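PDB 5UCT: endoribonuclease MazF3 from Mycobacterium tuberculosis, which cleaves mRNA and 23S rRNA, chiefly after the first two uridines of UUCCU, as the toxin of a type II toxin-antitoxin system. Local coordinates for residues I4-L9 and R75-L80; L27-V32 and T65-V70; V46-V51 and S58-D63; A50-N55 and Y79-Q84. All coordinates share one frame; numbering follows the deposited sequence.

Contact 1: residues I4-L9 and R75-L80; sequences IHIAQL and RQIGYL
Residues 4-9 and 75-80 form an antiparallel pairing between the first strand of the chain, 3-8, and the last, 73-79, in which His5 stands opposite Gln76 as a non-hydrogen-bonded pair. Two backbone bonds flank that pair, from Ile77 N to Ile4 O (2.8 Å) and from Ile6 N to Arg75 O (2.9 Å). The His5 imidazole lies obliquely beside the foot of Gln76, with CD2 3.6 Å from Gln76 CB. Having CG anti to its own carbonyl carbon (chi1 -64°) swings this ring toward the partner strand. Ile6 and Ile77 cross at about a right angle, CG1 of Ile6 lying 3.6 Å from CG1 of Ile77. Farther along, Ile4 extends CD1 to within 3.5 Å of Tyr79 O, so that an aliphatic branch packs against backbone where the strand runs out into the loop. Gly78 lies opposite Ile4, the CA atoms of Gly78 and Ile4 being 5.2 Å apart. Beyond the pair, His5 packs on Ile17 and Arg24, while Leu80 reaches Leu16 and bonds through its backbone to Arg2. Strand 3-8 also pairs with strand 12-17, and is thereby enclosed by a neighbour along each edge. This joining of the terminal strands belongs to the curled, SH3-like antiparallel sheet of the PemK/MazF toxins.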
loop_
_atom_site.group_PDB
_atom_site.type_symbol
_atom_site.label_atom_id
_atom_site.label_comp_id
_atom_site.label_asym_id
_atom_site.label_seq_id
_atom_site.Cartn_x
_atom_site.Cartn_y
_atom_site.Cartn_z
ATOM N N ILE A 4 4.113 -15.634 1.955
ATOM C CA ILE A 4 3.280 -15.594 0.757
ATOM C C ILE A 4 2.068 -16.480 1.010
ATOM O O ILE A 4 2.192 -17.711 1.036
ATOM C CB ILE A 4 4.036 -16.067 -0.493
ATOM C CG1 ILE A 4 5.343 -15.296 -0.670
ATOM C CG2 ILE A 4 3.158 -15.937 -1.729
ATOM C CD1 ILE A 4 6.096 -15.667 -1.935
ATOM N N HIS A 5 0.903 -15.867 1.179
ATOM C CA HIS A 5 -0.345 -16.586 1.394
ATOM C C HIS A 5 -1.208 -16.538 0.140
ATOM O O HIS A 5 -0.953 -15.779 -0.798
ATOM C CB HIS A 5 -1.126 -15.995 2.575
ATOM C CG HIS A 5 -0.432 -16.133 3.893
ATOM N ND1 HIS A 5 0.490 -15.216 4.348
ATOM C CD2 HIS A 5 -0.531 -17.078 4.857
ATOM C CE1 HIS A 5 0.932 -15.591 5.534
ATOM N NE2 HIS A 5 0.329 -16.719 5.866
ATOM N N ILE A 6 -2.237 -17.376 0.136
ATOM C CA ILE A 6 -3.358 -17.237 -0.786
ATOM C C ILE A 6 -4.387 -16.335 -0.124
ATOM O O ILE A 6 -4.669 -16.472 1.072
ATOM C CB ILE A 6 -3.961 -18.610 -1.143
ATOM C CG1 ILE A 6 -2.916 -19.495 -1.822
ATOM C CG2 ILE A 6 -5.179 -18.450 -2.042
ATOM C CD1 ILE A 6 -3.418 -20.878 -2.188
ATOM N N ALA A 7 -4.941 -15.396 -0.886
ATOM C CA ALA A 7 -5.900 -14.450 -0.337
ATOM C C ALA A 7 -7.095 -14.321 -1.268
ATOM O O ALA A 7 -6.989 -14.538 -2.479
ATOM C CB ALA A 7 -5.267 -13.072 -0.108
ATOM N N GLN A 8 -8.236 -13.956 -0.685
ATOM C CA GLN A 8 -9.474 -13.749 -1.432
ATOM C C GLN A 8 -9.593 -12.264 -1.758
ATOM O O GLN A 8 -10.086 -11.476 -0.947
ATOM C CB GLN A 8 -10.677 -14.245 -0.638
ATOM C CG GLN A 8 -11.986 -14.199 -1.414
ATOM C CD GLN A 8 -11.998 -15.164 -2.580
ATOM O OE1 GLN A 8 -11.436 -16.256 -2.500
ATOM N NE2 GLN A 8 -12.636 -14.767 -3.674
ATOM N N LEU A 9 -9.127 -11.883 -2.945
ATOM C CA LEU A 9 -9.321 -10.527 -3.443
ATOM C C LEU A 9 -10.626 -10.470 -4.225
ATOM O O LEU A 9 -11.672 -10.892 -3.720
ATOM C CB LEU A 9 -8.141 -10.092 -4.314
ATOM C CG LEU A 9 -6.896 -9.552 -3.600
ATOM C CD1 LEU A 9 -7.270 -8.385 -2.705
ATOM C CD2 LEU A 9 -6.177 -10.632 -2.801
ATOM N N ARG A 75 -4.301 -20.044 2.928
ATOM C CA ARG A 75 -3.178 -20.942 3.173
ATOM C C ARG A 75 -1.844 -20.236 2.966
ATOM O O ARG A 75 -1.697 -19.393 2.076
ATOM C CB ARG A 75 -3.260 -22.161 2.253
ATOM C CG ARG A 75 -4.309 -23.196 2.635
ATOM C CD ARG A 75 -5.693 -22.818 2.133
ATOM N NE ARG A 75 -6.566 -22.390 3.218
ATOM C CZ ARG A 75 -7.296 -23.220 3.956
ATOM N NH1 ARG A 75 -7.255 -24.526 3.726
ATOM N NH2 ARG A 75 -8.066 -22.747 4.926
ATOM N N GLN A 76 -0.870 -20.592 3.800
ATOM C CA GLN A 76 0.509 -20.149 3.629
ATOM C C GLN A 76 1.186 -21.031 2.588
ATOM O O GLN A 76 1.297 -22.247 2.775
ATOM C CB GLN A 76 1.244 -20.209 4.968
ATOM C CG GLN A 76 2.749 -20.464 4.883
ATOM C CD GLN A 76 3.536 -19.250 4.434
ATOM O OE1 GLN A 76 3.404 -18.794 3.299
ATOM N NE2 GLN A 76 4.367 -18.720 5.325
ATOM N N ILE A 77 1.628 -20.426 1.484
ATOM C CA ILE A 77 2.210 -21.197 0.390
ATOM C C ILE A 77 3.479 -20.532 -0.132
ATOM O O ILE A 77 3.524 -20.057 -1.273
ATOM C CB ILE A 77 1.190 -21.408 -0.746
ATOM C CG1 ILE A 77 0.522 -20.087 -1.138
ATOM C CG2 ILE A 77 0.144 -22.441 -0.345
ATOM C CD1 ILE A 77 0.540 -19.825 -2.631
ATOM N N GLY A 78 4.526 -20.507 0.689
ATOM C CA GLY A 78 5.820 -20.086 0.208
ATOM C C GLY A 78 6.404 -18.984 1.061
ATOM O O GLY A 78 5.982 -18.759 2.201
ATOM N N TYR A 79 7.383 -18.292 0.483
ATOM C CA TYR A 79 8.170 -17.297 1.193
ATOM C C TYR A 79 8.869 -16.421 0.165
ATOM O O TYR A 79 9.215 -16.885 -0.924
ATOM C CB TYR A 79 9.202 -17.965 2.110
ATOM C CG TYR A 79 9.539 -17.191 3.361
ATOM C CD1 TYR A 79 8.786 -16.094 3.750
ATOM C CD2 TYR A 79 10.616 -17.560 4.154
ATOM C CE1 TYR A 79 9.094 -15.390 4.897
ATOM C CE2 TYR A 79 10.932 -16.860 5.301
ATOM C CZ TYR A 79 10.168 -15.776 5.667
ATOM O OH TYR A 79 10.478 -15.075 6.810
ATOM N N LEU A 80 9.066 -15.153 0.513
ATOM C CA LEU A 80 9.914 -14.272 -0.278
ATOM C C LEU A 80 11.334 -14.374 0.260
ATOM O O LEU A 80 11.578 -14.082 1.436
ATOM C CB LEU A 80 9.426 -12.824 -0.233
ATOM C CG LEU A 80 10.203 -11.865 -1.143
ATOM C CD1 LEU A 80 9.806 -12.054 -2.604
ATOM C CD2 LEU A 80 10.027 -10.414 -0.718
#

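Contact 2: residues L27-V32 and T65-V70; sequences LTNVTV and TQTIPV
Val30 and Ile68 lie side by side and point the same way from neighbouring antiparallel strands, with Val30 CG1 4.0 Å from Ile68 CG1. In both, CG1 occupies the crowded position between backbone N and carbonyl carbon (chi1 52° in Val30, 69° in Ile68), which sets these two branches against each other. Val32 emerges on the same face, and its CG2 packs 3.4 Å from Gln66 O. This apolar side meets Val15 and Ile17 of strand 12-17, as well as Leu9. Thr31 and Thr67 occupy the other face, their side chains slanting across one another with OG1 of Thr31 2.8 Å from OG1 of Thr67. The Thr67 hydroxyl is hydrogen-bonded to Thr65 O of the second subunit, and Gln66 turns its amide outward to Thr67 O of that subunit. At the far end Val70 CG2 rests 3.2 Å from Thr28 O, the same oxygen that accepts the bond from Val70 N (2.9 Å). Between the strands a ladder of four further backbone bonds runs from Val30 with Ile68 to Val32 with Gln66, that from Val32 N to Gln66 O being 2.7 Å long. The aliphatic groups of Val30, Val32 and Ile68 thus turn into the core of their own subunit, whereas the Thr67 hydroxyl and the Gln66 amide, which leads away from its own face, bond across the dimer interface, where the two copies exchange equivalent bonds.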
loop_
_atom_site.group_PDB
_atom_site.type_symbol
_atom_site.label_atom_id
_atom_site.label_comp_id
_atom_site.label_asym_id
_atom_site.label_seq_id
_atom_site.Cartn_x
_atom_site.Cartn_y
_atom_site.Cartn_z
ATOM N N LEU A 27 -3.453 -7.505 14.565
ATOM C CA LEU A 27 -4.303 -6.688 13.713
ATOM C C LEU A 27 -5.341 -7.562 13.026
ATOM O O LEU A 27 -5.080 -8.720 12.690
ATOM C CB LEU A 27 -3.494 -5.928 12.656
ATOM C CG LEU A 27 -2.569 -4.825 13.159
ATOM C CD1 LEU A 27 -1.846 -4.191 11.988
ATOM C CD2 LEU A 27 -3.352 -3.781 13.939
ATOM N N THR A 28 -6.525 -6.988 12.816
ATOM C CA THR A 28 -7.602 -7.654 12.099
ATOM C C THR A 28 -7.501 -7.488 10.591
ATOM O O THR A 28 -8.211 -8.184 9.857
ATOM C CB THR A 28 -8.963 -7.129 12.570
ATOM O OG1 THR A 28 -9.029 -5.714 12.356
ATOM C CG2 THR A 28 -9.165 -7.425 14.045
ATOM N N ASN A 29 -6.651 -6.584 10.116
ATOM C CA ASN A 29 -6.415 -6.385 8.697
ATOM C C ASN A 29 -4.934 -6.585 8.396
ATOM O O ASN A 29 -4.088 -6.572 9.293
ATOM C CB ASN A 29 -6.867 -4.988 8.251
ATOM C CG ASN A 29 -8.327 -4.721 8.564
ATOM O OD1 ASN A 29 -9.207 -5.510 8.216
ATOM N ND2 ASN A 29 -8.591 -3.605 9.231
ATOM N N VAL A 30 -4.630 -6.775 7.115
ATOM C CA VAL A 30 -3.258 -6.986 6.665
ATOM C C VAL A 30 -3.114 -6.388 5.273
ATOM O O VAL A 30 -3.982 -6.570 4.413
ATOM C CB VAL A 30 -2.883 -8.486 6.681
ATOM C CG1 VAL A 30 -3.913 -9.308 5.917
ATOM C CG2 VAL A 30 -1.489 -8.700 6.111
ATOM N N THR A 31 -2.030 -5.647 5.063
ATOM C CA THR A 31 -1.740 -5.055 3.765
ATOM C C THR A 31 -0.925 -6.041 2.943
ATOM O O THR A 31 0.090 -6.563 3.414
ATOM C CB THR A 31 -0.984 -3.734 3.919
ATOM O OG1 THR A 31 -1.750 -2.835 4.728
ATOM C CG2 THR A 31 -0.746 -3.094 2.561
ATOM N N VAL A 32 -1.378 -6.302 1.716
ATOM C CA VAL A 32 -0.782 -7.315 0.858
ATOM C C VAL A 32 -0.502 -6.722 -0.516
ATOM O O VAL A 32 -1.040 -5.678 -0.891
ATOM C CB VAL A 32 -1.682 -8.562 0.724
ATOM C CG1 VAL A 32 -1.939 -9.187 2.087
ATOM C CG2 VAL A 32 -2.994 -8.199 0.047
ATOM N N THR A 65 -1.322 -2.709 -4.254
ATOM C CA THR A 65 -1.375 -3.177 -2.876
ATOM C C THR A 65 -2.752 -2.916 -2.274
ATOM O O THR A 65 -3.414 -1.921 -2.585
ATOM C CB THR A 65 -0.303 -2.490 -2.029
ATOM O OG1 THR A 65 -0.729 -1.155 -1.732
ATOM C CG2 THR A 65 1.021 -2.442 -2.784
ATOM N N GLN A 66 -3.187 -3.829 -1.409
ATOM C CA GLN A 66 -4.506 -3.751 -0.800
ATOM C C GLN A 66 -4.410 -4.148 0.665
ATOM O O GLN A 66 -3.573 -4.969 1.048
ATOM C CB GLN A 66 -5.515 -4.662 -1.516
ATOM C CG GLN A 66 -5.684 -4.379 -3.008
ATOM C CD GLN A 66 -6.684 -3.276 -3.288
ATOM O OE1 GLN A 66 -7.279 -2.718 -2.371
ATOM N NE2 GLN A 66 -6.882 -2.966 -4.565
ATOM N N THR A 67 -5.279 -3.554 1.482
ATOM C CA THR A 67 -5.457 -3.949 2.876
ATOM C C THR A 67 -6.753 -4.746 2.969
ATOM O O THR A 67 -7.842 -4.194 2.782
ATOM C CB THR A 67 -5.495 -2.733 3.800
ATOM O OG1 THR A 67 -4.246 -2.034 3.728
ATOM C CG2 THR A 67 -5.735 -3.167 5.233
ATOM N N ILE A 68 -6.633 -6.041 3.250
ATOM C CA ILE A 68 -7.779 -6.948 3.268
ATOM C C ILE A 68 -8.012 -7.433 4.694
ATOM O O ILE A 68 -7.089 -7.385 5.520
ATOM C CB ILE A 68 -7.566 -8.134 2.310
ATOM C CG1 ILE A 68 -6.461 -9.060 2.835
ATOM C CG2 ILE A 68 -7.221 -7.641 0.919
ATOM C CD1 ILE A 68 -6.279 -10.318 2.017
ATOM N N PRO A 69 -9.215 -7.893 5.036
ATOM C CA PRO A 69 -9.409 -8.516 6.348
ATOM C C PRO A 69 -8.610 -9.805 6.448
ATOM O O PRO A 69 -8.398 -10.508 5.458
ATOM C CB PRO A 69 -10.917 -8.788 6.398
ATOM C CG PRO A 69 -11.510 -7.893 5.361
ATOM C CD PRO A 69 -10.479 -7.786 4.285
ATOM N N VAL A 70 -8.160 -10.113 7.667
ATOM C CA VAL A 70 -7.456 -11.370 7.900
ATOM C C VAL A 70 -8.367 -12.564 7.626
ATOM O O VAL A 70 -7.882 -13.660 7.319
ATOM C CB VAL A 70 -6.877 -11.395 9.335
ATOM C CG1 VAL A 70 -6.257 -12.746 9.665
ATOM C CG2 VAL A 70 -5.831 -10.305 9.499
#

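Contact 3: residues V46-V51 and S58-D63; sequences VPVDAV and SVVSCD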
loop_
_atom_site.group_PDB
_atom_site.type_symbol
_atom_site.label_atom_id
_atom_site.label_comp_id
_atom_site.label_asym_id
_atom_site.label_seq_id
_atom_site.Cartn_x
_atom_site.Cartn_y
_atom_site.Cartn_z
ATOM N N VAL A 46 8.313 -7.056 -8.769
ATOM C CA VAL A 46 9.377 -7.865 -8.194
ATOM C C VAL A 46 9.187 -9.296 -8.677
ATOM O O VAL A 46 8.135 -9.895 -8.425
ATOM C CB VAL A 46 9.399 -7.813 -6.659
ATOM C CG1 VAL A 46 10.544 -8.658 -6.117
ATOM C CG2 VAL A 46 9.528 -6.377 -6.174
ATOM N N PRO A 47 10.153 -9.888 -9.372
ATOM C CA PRO A 47 9.946 -11.230 -9.928
ATOM C C PRO A 47 9.922 -12.304 -8.851
ATOM O O PRO A 47 10.711 -12.281 -7.902
ATOM C CB PRO A 47 11.143 -11.417 -10.870
ATOM C CG PRO A 47 11.682 -10.036 -11.104
ATOM C CD PRO A 47 11.411 -9.285 -9.842
ATOM N N VAL A 48 8.992 -13.247 -9.010
ATOM C CA VAL A 48 8.919 -14.453 -8.193
ATOM C C VAL A 48 8.618 -15.620 -9.124
ATOM O O VAL A 48 7.991 -15.454 -10.173
ATOM C CB VAL A 48 7.852 -14.344 -7.079
ATOM C CG1 VAL A 48 8.282 -13.337 -6.019
ATOM C CG2 VAL A 48 6.505 -13.957 -7.669
ATOM N N ASP A 49 9.076 -16.809 -8.750
ATOM C CA ASP A 49 8.975 -17.959 -9.646
ATOM C C ASP A 49 8.589 -19.188 -8.830
ATOM O O ASP A 49 8.073 -19.085 -7.712
ATOM C CB ASP A 49 10.288 -18.141 -10.424
ATOM C CG ASP A 49 10.078 -18.779 -11.784
ATOM O OD1 ASP A 49 9.219 -19.679 -11.895
ATOM O OD2 ASP A 49 10.770 -18.376 -12.742
ATOM N N ALA A 50 8.835 -20.371 -9.402
ATOM C CA ALA A 50 8.473 -21.624 -8.748
ATOM C C ALA A 50 9.253 -21.854 -7.465
ATOM O O ALA A 50 8.801 -22.619 -6.605
ATOM C CB ALA A 50 8.687 -22.797 -9.705
ATOM N N VAL A 51 10.418 -21.220 -7.321
ATOM C CA VAL A 51 11.160 -21.293 -6.067
ATOM C C VAL A 51 10.325 -20.730 -4.925
ATOM O O VAL A 51 10.278 -21.301 -3.828
ATOM C CB VAL A 51 12.508 -20.560 -6.207
ATOM C CG1 VAL A 51 13.143 -20.335 -4.845
ATOM C CG2 VAL A 51 13.443 -21.345 -7.116
ATOM N N SER A 58 5.992 -15.487 -12.097
ATOM C CA SER A 58 5.030 -14.446 -11.757
ATOM C C SER A 58 5.782 -13.236 -11.212
ATOM O O SER A 58 7.014 -13.227 -11.141
ATOM C CB SER A 58 3.996 -14.982 -10.763
ATOM O OG SER A 58 2.815 -14.209 -10.802
ATOM N N VAL A 59 5.030 -12.196 -10.841
ATOM C CA VAL A 59 5.620 -10.958 -10.345
ATOM C C VAL A 59 4.752 -10.395 -9.230
ATOM O O VAL A 59 3.529 -10.552 -9.230
ATOM C CB VAL A 59 5.803 -9.907 -11.464
ATOM C CG1 VAL A 59 6.903 -10.324 -12.430
ATOM C CG2 VAL A 59 4.488 -9.682 -12.203
ATOM N N VAL A 60 5.400 -9.734 -8.274
ATOM C CA VAL A 60 4.698 -9.010 -7.217
ATOM C C VAL A 60 4.352 -7.619 -7.736
ATOM O O VAL A 60 5.244 -6.828 -8.060
ATOM C CB VAL A 60 5.548 -8.926 -5.942
ATOM C CG1 VAL A 60 4.891 -8.007 -4.922
ATOM C CG2 VAL A 60 5.761 -10.312 -5.354
ATOM N N SER A 61 3.058 -7.320 -7.818
ATOM C CA SER A 61 2.573 -6.049 -8.361
ATOM C C SER A 61 2.422 -5.054 -7.216
ATOM O O SER A 61 1.412 -5.050 -6.508
ATOM C CB SER A 61 1.254 -6.252 -9.100
ATOM O OG SER A 61 0.664 -5.012 -9.449
ATOM N N CYS A 62 3.427 -4.196 -7.040
ATOM C CA CYS A 62 3.428 -3.228 -5.950
ATOM C C CYS A 62 2.573 -2.001 -6.235
ATOM O O CYS A 62 2.422 -1.156 -5.347
ATOM C CB CYS A 62 4.858 -2.789 -5.637
ATOM S SG CYS A 62 5.826 -4.024 -4.741
ATOM N N ASP A 63 2.026 -1.866 -7.442
ATOM C CA ASP A 63 1.113 -0.767 -7.726
ATOM C C ASP A 63 -0.325 -1.084 -7.348
ATOM O O ASP A 63 -1.182 -0.197 -7.444
ATOM C CB ASP A 63 1.180 -0.396 -9.208
ATOM C CG ASP A 63 2.230 0.652 -9.496
ATOM O OD1 ASP A 63 2.302 1.639 -8.739
ATOM O OD2 ASP A 63 2.984 0.484 -10.477
#
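Val46 and Val60 sit opposite each other as a hydrogen-bonded pair, gripped by two backbone bonds. One runs from Val60 N to Val46 O at 2.7 Å, and the other returns from Val46 N to Val60 O at 3.2 Å. Val48 and Ser58 repeat the pattern two residues on, Val48 N bonding to Ser58 O and Ser58 N to Val48 O. The side chains of these four residues share one face of the hairpin. Val46 and Val60 meet through their CB atoms, 4.1 Å apart, and Val48 slants across Val60 so that its CG1 lies 4.0 Å from Val60 CG2. With CG2 between backbone N and carbonyl carbon (chi1 -69°), Val48 lays that methyl over Ser58 O, 3.6 Å away. On the reverse face Val59 CG1 packs 4.0 Å from Pro47 CA.

The next shell fixes this hairpin in the sheet. Strand 29-36 borders strand 58-61, giving Ala33 and Ile35 as packing partners for Val60, while Val48 touches Ile35 and Gln84, and Val46 leans on Ala91 of helix 85-96. Ser58 OG has its bond with Thr36 O, so that a buried hydroxyl on the valine face is satisfied by the neighbouring strand. The chemistry is therefore mainly backbone pairing beneath an aliphatic layer, with directional bonds setting the register, Val48 and Val60 packed on strand 29-36, and Val46 against the helix.

Contact 4: residues A50-N55 and Y79-Q84; sequences AVNGLN and YLLASQ
In Asn52, CG anti to the carbonyl carbon (chi1 -54°) carries the amide across to residues 79-84, while Gln84, extended beyond CG (chi2 171°), sends its own amide back from the opposite direction. The two flat groups meet nearly coplanar, their planes 29° apart. Asn52 ND2 donates to OE1 of Gln84 at 3.1 Å, and the bond reaches a lone pair in the plane of that carbonyl. The same nitrogen donates to Tyr79 O at 3.3 Å, again on a lone pair and within the Asn52 amide plane. With two acceptors lying in its plane, the Asn52 amide is held against rotation about its last torsion.

The other end of the group is fixed as well, because Asn52 OD1 takes a hydrogen bond from the backbone N of Asp49 at the head of its own loop. Gln84 OE1 has a second, weak donor in the backbone N of Leu81, and Gln84 N bonds to Leu81 O, which folds residues 81-84 into a compact turn ahead of helix 85-96. An apolar touch lies beside the amides: Val51 and Leu81 cross at about a right angle, CG1 of Val51 being 4.1 Å from CD1 of Leu81. Leu80 and Gln84 both pack on Val48, and Leu80 also on Leu16. The chemistry implies a junction carried by one buried asparagine, whose amide links the loop between strands 45-48 and 58-61 to the connection leading from strand 73-79 into the helix, chiefly through directional bonds and with little apolar surface.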
loop_
_atom_site.group_PDB
_atom_site.type_symbol
_atom_site.label_atom_id
_atom_site.label_comp_id
_atom_site.label_asym_id
_atom_site.label_seq_id
_atom_site.Cartn_x
_atom_site.Cartn_y
_atom_site.Cartn_z
ATOM N N ALA A 50 8.835 -20.371 -9.402
ATOM C CA ALA A 50 8.473 -21.624 -8.748
ATOM C C ALA A 50 9.253 -21.854 -7.465
ATOM O O ALA A 50 8.801 -22.619 -6.605
ATOM C CB ALA A 50 8.687 -22.797 -9.705
ATOM N N VAL A 51 10.418 -21.220 -7.321
ATOM C CA VAL A 51 11.160 -21.293 -6.067
ATOM C C VAL A 51 10.325 -20.730 -4.925
ATOM O O VAL A 51 10.278 -21.301 -3.828
ATOM C CB VAL A 51 12.508 -20.560 -6.207
ATOM C CG1 VAL A 51 13.143 -20.335 -4.845
ATOM C CG2 VAL A 51 13.443 -21.345 -7.116
ATOM N N ASN A 52 9.633 -19.616 -5.172
ATOM C CA ASN A 52 8.825 -19.000 -4.124
ATOM C C ASN A 52 7.593 -19.840 -3.805
ATOM O O ASN A 52 7.160 -19.897 -2.648
ATOM C CB ASN A 52 8.425 -17.584 -4.539
ATOM C CG ASN A 52 9.620 -16.733 -4.928
ATOM O OD1 ASN A 52 10.004 -16.681 -6.096
ATOM N ND2 ASN A 52 10.215 -16.063 -3.949
ATOM N N GLY A 53 7.015 -20.498 -4.809
ATOM C CA GLY A 53 5.886 -21.377 -4.572
ATOM C C GLY A 53 4.800 -21.311 -5.626
ATOM O O GLY A 53 3.669 -21.744 -5.386
ATOM N N LEU A 54 5.127 -20.777 -6.797
ATOM C CA LEU A 54 4.177 -20.654 -7.890
ATOM C C LEU A 54 4.419 -21.742 -8.932
ATOM O O LEU A 54 5.444 -22.426 -8.931
ATOM C CB LEU A 54 4.272 -19.268 -8.540
ATOM C CG LEU A 54 3.895 -18.037 -7.707
ATOM C CD1 LEU A 54 2.648 -18.308 -6.876
ATOM C CD2 LEU A 54 5.051 -17.562 -6.832
ATOM N N ASN A 55 3.446 -21.902 -9.827
ATOM C CA ASN A 55 3.616 -22.804 -10.959
ATOM C C ASN A 55 4.466 -22.120 -12.022
ATOM O O ASN A 55 5.675 -22.360 -12.111
ATOM C CB ASN A 55 2.260 -23.218 -11.534
ATOM C CG ASN A 55 1.368 -23.884 -10.505
ATOM O OD1 ASN A 55 1.845 -24.589 -9.617
ATOM N ND2 ASN A 55 0.063 -23.662 -10.621
ATOM N N TYR A 79 7.383 -18.292 0.483
ATOM C CA TYR A 79 8.170 -17.297 1.193
ATOM C C TYR A 79 8.869 -16.421 0.165
ATOM O O TYR A 79 9.215 -16.885 -0.924
ATOM C CB TYR A 79 9.202 -17.965 2.110
ATOM C CG TYR A 79 9.539 -17.191 3.361
ATOM C CD1 TYR A 79 8.786 -16.094 3.750
ATOM C CD2 TYR A 79 10.616 -17.560 4.154
ATOM C CE1 TYR A 79 9.094 -15.390 4.897
ATOM C CE2 TYR A 79 10.932 -16.860 5.301
ATOM C CZ TYR A 79 10.168 -15.776 5.667
ATOM O OH TYR A 79 10.478 -15.075 6.810
ATOM N N LEU A 80 9.066 -15.153 0.513
ATOM C CA LEU A 80 9.914 -14.272 -0.278
ATOM C C LEU A 80 11.334 -14.374 0.260
ATOM O O LEU A 80 11.578 -14.082 1.436
ATOM C CB LEU A 80 9.426 -12.824 -0.233
ATOM C CG LEU A 80 10.203 -11.865 -1.143
ATOM C CD1 LEU A 80 9.806 -12.054 -2.604
ATOM C CD2 LEU A 80 10.027 -10.414 -0.718
ATOM N N LEU A 81 12.261 -14.802 -0.594
ATOM C CA LEU A 81 13.642 -14.984 -0.169
ATOM C C LEU A 81 14.222 -13.668 0.330
ATOM O O LEU A 81 13.924 -12.596 -0.203
ATOM C CB LEU A 81 14.489 -15.535 -1.320
ATOM C CG LEU A 81 14.514 -17.052 -1.544
ATOM C CD1 LEU A 81 13.122 -17.625 -1.772
ATOM C CD2 LEU A 81 15.425 -17.391 -2.714
ATOM N N ALA A 82 15.048 -13.754 1.376
ATOM C CA ALA A 82 15.624 -12.557 1.976
ATOM C C ALA A 82 16.518 -11.796 1.007
ATOM O O ALA A 82 16.743 -10.597 1.200
ATOM C CB ALA A 82 16.412 -12.926 3.234
ATOM N N SER A 83 17.034 -12.463 -0.029
ATOM C CA SER A 83 17.820 -11.772 -1.043
ATOM C C SER A 83 16.963 -10.866 -1.917
ATOM O O SER A 83 17.501 -9.964 -2.567
ATOM C CB SER A 83 18.568 -12.787 -1.911
ATOM O OG SER A 83 17.670 -13.713 -2.499
ATOM N N GLN A 84 15.649 -11.084 -1.950
ATOM C CA GLN A 84 14.736 -10.241 -2.708
ATOM C C GLN A 84 14.244 -9.035 -1.920
ATOM O O GLN A 84 13.597 -8.156 -2.502
ATOM C CB GLN A 84 13.531 -11.063 -3.184
ATOM C CG GLN A 84 13.881 -12.167 -4.169
ATOM C CD GLN A 84 12.714 -13.092 -4.443
ATOM O OE1 GLN A 84 12.308 -13.869 -3.579
ATOM N NE2 GLN A 84 12.163 -13.011 -5.648
#

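Overall arrangement
From the N terminus, strand 3-8 pairs with strand 73-79, and contact 1 closes a long loop that encompasses contacts 2 and 3. Contact 2 starts at strand 29-36 and closes with strand 66-69; contact 3, the short hairpin of 45-48 and 58-61, lies within its span. Contact 4 begins beside that hairpin and ends on the stretch used by contact 1, so it crosses contact 2 along the chain. In space, contacts 2 and 3 fall on opposite sides of the chain's centre, about 19 Å between centres. Contact 1 touches each of the others: Ala7 meets Ile68, Leu80 meets Val48, and Ile4 meets Asn52, joining the dimer-facing strand 66-69, the hairpin and the loop at its turn.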